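Local coordinates for protein Ral guanine nucleotide dissociation stimulator-like 2 (Mus musculus, PDB 4JGW) that probably acts as a guanine nucleotide exchange factor for small G proteins, and associates in vitro with GTP-bound Rap1A and H-Ras, at residues R49-L63 and A69-A81. Residues are numbered along the deposited sequence; the frame is centred on the assembly and turned at random.
Sequences RRLRAGTLEALVRHL and AGADMMFTPALLA
His62 and Asp72 illustrate how one buried carboxylate can tie together a strand, a helix and the loop between two further helices. His62 NE2 donates to Asp72 OD2 over 2.8 Å, reaching the oxygen on its anti side and close to the ring's own plane, while ring and carboxylate are turned 42° apart. Asp72 OD2 also accepts from Leu51 N at 3.0 Å, a second N-H that arrives from above the carboxylate plane. Asp72 OD1 leans instead on the aliphatic stem of Arg50, 3.4 Å from Arg50 CG, and forms a salt bridge with Arg420, which also bonds Leu51 O. With both oxygens engaged, the carboxylate should be held in its rotation, and the positive surroundings would be expected to stabilise its charge.

The imidazole has a second task. With CG anti to its backbone N (chi1 -172°), His62 swings toward helix 75-81 and drives its CD2 edge onto the face of Phe75, in a T-shaped stack with planes at 74°; His62 CD2 stands over the ring centre, 3.4 Å from Phe75 CG. Leu59 O lies at the phenyl edge, near its plane, and the CB of Leu51 also touches the ring, at CE1. Farther along, Leu79 CD1 packs on Leu63 CG at 3.8 Å, and a water bridges Leu63 O to Thr76 OG1. The short helices 56-63 and 75-81 run closer to antiparallel than to parallel, their axes 10.7 Å apart at closest approach. Phe416 meets Phe75 and Arg420 holds Asp72, joining this strand-helix packing of the N-terminal REM region to the CDC25-homology part of the chain.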
loop_
_atom_site.group_PDB
_atom_site.type_symbol
_atom_site.label_atom_id
_atom_site.label_comp_id
_atom_site.label_asym_id
_atom_site.label_seq_id
_atom_site.Cartn_x
_atom_site.Cartn_y
_atom_site.Cartn_z
ATOM N N ARG A 49 24.798 -1.997 -14.171
ATOM C CA ARG A 49 25.072 -0.567 -14.206
ATOM C C ARG A 49 23.793 0.176 -13.821
ATOM O O ARG A 49 22.890 0.353 -14.643
ATOM C CB ARG A 49 25.592 -0.138 -15.587
ATOM C CG ARG A 49 25.965 1.336 -15.680
ATOM C CD ARG A 49 26.522 1.716 -17.049
ATOM N NE ARG A 49 26.857 3.137 -17.090
ATOM C CZ ARG A 49 27.641 3.715 -17.997
ATOM N NH1 ARG A 49 28.197 3.003 -18.974
ATOM N NH2 ARG A 49 27.878 5.021 -17.921
ATOM N N ARG A 50 23.723 0.599 -12.562
ATOM C CA ARG A 50 22.490 1.150 -12.006
ATOM C C ARG A 50 22.570 2.649 -11.749
ATOM O O ARG A 50 23.527 3.131 -11.131
ATOM C CB ARG A 50 22.106 0.418 -10.716
ATOM C CG ARG A 50 22.002 -1.091 -10.862
ATOM C CD ARG A 50 21.276 -1.706 -9.685
ATOM N NE ARG A 50 21.244 -3.164 -9.771
ATOM C CZ ARG A 50 22.101 -3.974 -9.157
ATOM N NH1 ARG A 50 23.074 -3.479 -8.397
ATOM N NH2 ARG A 50 21.982 -5.287 -9.302
ATOM N N LEU A 51 21.559 3.376 -12.224
ATOM C CA LEU A 51 21.468 4.817 -11.997
ATOM C C LEU A 51 21.258 5.107 -10.513
ATOM O O LEU A 51 20.371 4.535 -9.878
ATOM C CB LEU A 51 20.354 5.445 -12.850
ATOM C CG LEU A 51 20.290 6.979 -12.929
ATOM C CD1 LEU A 51 19.682 7.454 -14.244
ATOM C CD2 LEU A 51 19.548 7.588 -11.745
ATOM N N ARG A 52 22.089 5.996 -9.976
ATOM C CA ARG A 52 22.043 6.375 -8.565
ATOM C C ARG A 52 21.343 7.715 -8.364
ATOM O O ARG A 52 20.547 7.879 -7.439
ATOM C CB ARG A 52 23.460 6.440 -7.989
ATOM C CG ARG A 52 24.081 5.085 -7.697
ATOM C CD ARG A 52 23.686 4.587 -6.317
ATOM N NE ARG A 52 24.672 3.665 -5.766
ATOM C CZ ARG A 52 25.782 4.041 -5.135
ATOM N NH1 ARG A 52 26.060 5.329 -4.971
ATOM N NH2 ARG A 52 26.620 3.124 -4.672
ATOM N N ALA A 53 21.665 8.670 -9.232
ATOM C CA ALA A 53 21.084 10.007 -9.197
ATOM C C ALA A 53 21.199 10.649 -10.568
ATOM O O ALA A 53 22.117 10.343 -11.328
ATOM C CB ALA A 53 21.780 10.867 -8.152
ATOM N N GLY A 54 20.263 11.538 -10.881
ATOM C CA GLY A 54 20.284 12.243 -12.154
ATOM C C GLY A 54 19.118 13.186 -12.329
ATOM O O GLY A 54 18.162 13.158 -11.550
ATOM N N THR A 55 19.199 14.026 -13.359
ATOM C CA THR A 55 18.116 14.941 -13.700
ATOM C C THR A 55 16.919 14.157 -14.222
ATOM O O THR A 55 17.060 13.009 -14.657
ATOM C CB THR A 55 18.540 15.978 -14.768
ATOM O OG1 THR A 55 18.869 15.306 -15.989
ATOM C CG2 THR A 55 19.738 16.799 -14.296
ATOM N N LEU A 56 15.747 14.786 -14.186
ATOM C CA LEU A 56 14.520 14.181 -14.689
ATOM C C LEU A 56 14.668 13.761 -16.155
ATOM O O LEU A 56 14.140 12.724 -16.570
ATOM C CB LEU A 56 13.347 15.147 -14.505
ATOM C CG LEU A 56 11.915 14.601 -14.486
ATOM C CD1 LEU A 56 11.747 13.434 -13.514
ATOM C CD2 LEU A 56 10.942 15.722 -14.148
ATOM N N GLU A 57 15.403 14.566 -16.920
ATOM C CA GLU A 57 15.701 14.275 -18.320
ATOM C C GLU A 57 16.625 13.059 -18.456
ATOM O O GLU A 57 16.465 12.248 -19.375
ATOM C CB GLU A 57 16.337 15.497 -18.999
ATOM C CG GLU A 57 15.381 16.672 -19.261
ATOM C CD GLU A 57 15.037 17.484 -18.010
ATOM O OE1 GLU A 57 15.717 17.333 -16.969
ATOM O OE2 GLU A 57 14.079 18.285 -18.075
ATOM N N ALA A 58 17.583 12.940 -17.539
ATOM C CA ALA A 58 18.529 11.823 -17.534
ATOM C C ALA A 58 17.864 10.516 -17.108
ATOM O O ALA A 58 18.240 9.439 -17.579
ATOM C CB ALA A 58 19.716 12.134 -16.638
ATOM N N LEU A 59 16.880 10.618 -16.216
ATOM C CA LEU A 59 16.091 9.461 -15.798
ATOM C C LEU A 59 15.350 8.857 -16.988
ATOM O O LEU A 59 15.287 7.636 -17.129
ATOM C CB LEU A 59 15.098 9.833 -14.686
ATOM C CG LEU A 59 15.607 10.373 -13.342
ATOM C CD1 LEU A 59 14.459 10.490 -12.347
ATOM C CD2 LEU A 59 16.724 9.527 -12.752
ATOM N N VAL A 60 14.812 9.727 -17.843
ATOM C CA VAL A 60 14.066 9.310 -19.031
ATOM C C VAL A 60 14.978 8.686 -20.096
ATOM O O VAL A 60 14.579 7.733 -20.771
ATOM C CB VAL A 60 13.225 10.479 -19.614
ATOM C CG1 VAL A 60 12.613 10.113 -20.968
ATOM C CG2 VAL A 60 12.129 10.882 -18.631
ATOM N N ARG A 61 16.194 9.219 -20.236
ATOM C CA ARG A 61 17.198 8.642 -21.140
ATOM C C ARG A 61 17.540 7.213 -20.724
ATOM O O ARG A 61 17.593 6.311 -21.560
ATOM C CB ARG A 61 18.473 9.495 -21.191
ATOM C CG ARG A 61 18.350 10.780 -22.001
ATOM C CD ARG A 61 19.719 11.385 -22.330
ATOM N NE ARG A 61 20.398 11.932 -21.154
ATOM C CZ ARG A 61 20.250 13.176 -20.698
ATOM N NH1 ARG A 61 19.440 14.031 -21.311
ATOM N NH2 ARG A 61 20.914 13.568 -19.619
ATOM N N HIS A 62 17.759 7.025 -19.424
ATOM C CA HIS A 62 18.024 5.713 -18.839
ATOM C C HIS A 62 16.791 4.804 -18.948
ATOM O O HIS A 62 16.919 3.604 -19.196
ATOM C CB HIS A 62 18.465 5.881 -17.379
ATOM C CG HIS A 62 18.949 4.620 -16.729
ATOM N ND1 HIS A 62 20.014 3.889 -17.210
ATOM C CD2 HIS A 62 18.532 3.982 -15.610
ATOM C CE1 HIS A 62 20.220 2.845 -16.427
ATOM N NE2 HIS A 62 19.336 2.880 -15.446
ATOM N N LEU A 63 15.605 5.394 -18.790
ATOM C CA LEU A 63 14.330 4.675 -18.920
ATOM C C LEU A 63 14.185 4.022 -20.296
ATOM O O LEU A 63 13.753 2.872 -20.405
ATOM C CB LEU A 63 13.155 5.635 -18.699
ATOM C CG LEU A 63 11.869 5.243 -17.953
ATOM C CD1 LEU A 63 10.688 6.039 -18.516
ATOM C CD2 LEU A 63 11.559 3.753 -17.970
ATOM N N ALA A 69 16.968 -2.685 -18.807
ATOM C CA ALA A 69 16.208 -3.836 -18.314
ATOM C C ALA A 69 17.113 -4.957 -17.800
ATOM O O ALA A 69 16.782 -5.630 -16.825
ATOM C CB ALA A 69 15.261 -4.357 -19.392
ATOM N N GLY A 70 18.263 -5.136 -18.447
ATOM C CA GLY A 70 19.229 -6.161 -18.048
ATOM C C GLY A 70 20.259 -5.706 -17.029
ATOM O O GLY A 70 20.719 -6.502 -16.210
ATOM N N ALA A 71 20.615 -4.422 -17.071
ATOM C CA ALA A 71 21.706 -3.890 -16.246
ATOM C C ALA A 71 21.233 -3.154 -14.988
ATOM O O ALA A 71 22.027 -2.896 -14.081
ATOM C CB ALA A 71 22.610 -2.987 -17.086
ATOM N N ASP A 72 19.944 -2.827 -14.939
ATOM C CA ASP A 72 19.360 -2.073 -13.828
ATOM C C ASP A 72 17.881 -2.451 -13.727
ATOM O O ASP A 72 16.996 -1.658 -14.072
ATOM C CB ASP A 72 19.539 -0.567 -14.081
ATOM C CG ASP A 72 19.187 0.300 -12.871
ATOM O OD1 ASP A 72 18.800 -0.229 -11.803
ATOM O OD2 ASP A 72 19.303 1.539 -13.001
ATOM N N MET A 73 17.617 -3.674 -13.268
ATOM C CA MET A 73 16.257 -4.227 -13.331
ATOM C C MET A 73 15.211 -3.562 -12.427
ATOM O O MET A 73 14.022 -3.605 -12.738
ATOM C CB MET A 73 16.235 -5.762 -13.196
ATOM C CG MET A 73 17.459 -6.402 -12.579
ATOM S SD MET A 73 17.449 -8.205 -12.728
ATOM C CE MET A 73 18.428 -8.470 -14.204
ATOM N N MET A 74 15.644 -2.936 -11.335
ATOM C CA MET A 74 14.707 -2.237 -10.456
ATOM C C MET A 74 14.285 -0.865 -10.996
ATOM O O MET A 74 13.228 -0.353 -10.628
ATOM C CB MET A 74 15.255 -2.106 -9.027
ATOM C CG MET A 74 14.193 -1.652 -8.015
ATOM S SD MET A 74 14.770 -1.376 -6.331
ATOM C CE MET A 74 15.110 -3.057 -5.799
ATOM N N PHE A 75 15.101 -0.285 -11.876
ATOM C CA PHE A 75 14.914 1.108 -12.293
ATOM C C PHE A 75 13.540 1.426 -12.879
ATOM O O PHE A 75 12.863 2.339 -12.408
ATOM C CB PHE A 75 16.004 1.561 -13.268
ATOM C CG PHE A 75 15.868 2.997 -13.682
ATOM C CD1 PHE A 75 16.351 4.014 -12.866
ATOM C CD2 PHE A 75 15.227 3.335 -14.868
ATOM C CE1 PHE A 75 16.211 5.343 -13.232
ATOM C CE2 PHE A 75 15.085 4.666 -15.244
ATOM C CZ PHE A 75 15.579 5.670 -14.426
ATOM N N THR A 76 13.152 0.680 -13.912
ATOM C CA THR A 76 11.904 0.919 -14.633
ATOM C C THR A 76 10.656 0.824 -13.736
ATOM O O THR A 76 9.868 1.768 -13.697
ATOM C CB THR A 76 11.784 -0.004 -15.878
ATOM O OG1 THR A 76 12.948 0.156 -16.699
ATOM C CG2 THR A 76 10.537 0.320 -16.696
ATOM N N PRO A 77 10.474 -0.301 -13.011
ATOM C CA PRO A 77 9.285 -0.377 -12.155
ATOM C C PRO A 77 9.306 0.619 -10.991
ATOM O O PRO A 77 8.256 1.142 -10.620
ATOM C CB PRO A 77 9.310 -1.821 -11.639
ATOM C CG PRO A 77 10.733 -2.247 -11.761
ATOM C CD PRO A 77 11.244 -1.561 -12.987
ATOM N N ALA A 78 10.490 0.879 -10.436
ATOM C CA ALA A 78 10.646 1.851 -9.352
ATOM C C ALA A 78 10.285 3.267 -9.789
ATOM O O ALA A 78 9.565 3.966 -9.077
ATOM C CB ALA A 78 12.061 1.809 -8.779
ATOM N N LEU A 79 10.785 3.685 -10.953
ATOM C CA LEU A 79 10.497 5.023 -11.475
ATOM C C LEU A 79 9.004 5.170 -11.760
ATOM O O LEU A 79 8.387 6.156 -11.354
ATOM C CB LEU A 79 11.301 5.316 -12.752
ATOM C CG LEU A 79 11.788 6.743 -13.083
ATOM C CD1 LEU A 79 12.158 6.847 -14.556
ATOM C CD2 LEU A 79 10.809 7.859 -12.725
ATOM N N LEU A 80 8.435 4.180 -12.448
ATOM C CA LEU A 80 7.018 4.197 -12.811
ATOM C C LEU A 80 6.100 4.203 -11.592
ATOM O O LEU A 80 5.036 4.814 -11.625
ATOM C CB LEU A 80 6.668 3.022 -13.736
ATOM C CG LEU A 80 7.254 3.010 -15.156
ATOM C CD1 LEU A 80 6.828 1.752 -15.900
ATOM C CD2 LEU A 80 6.879 4.263 -15.954
ATOM N N ALA A 81 6.523 3.530 -10.524
ATOM C CA ALA A 81 5.723 3.431 -9.304
ATOM C C ALA A 81 5.828 4.663 -8.400
ATOM O O ALA A 81 4.860 5.023 -7.734
ATOM C CB ALA A 81 6.088 2.174 -8.527
HETATM O O HOH W 1 13.409 0.436 -19.522
#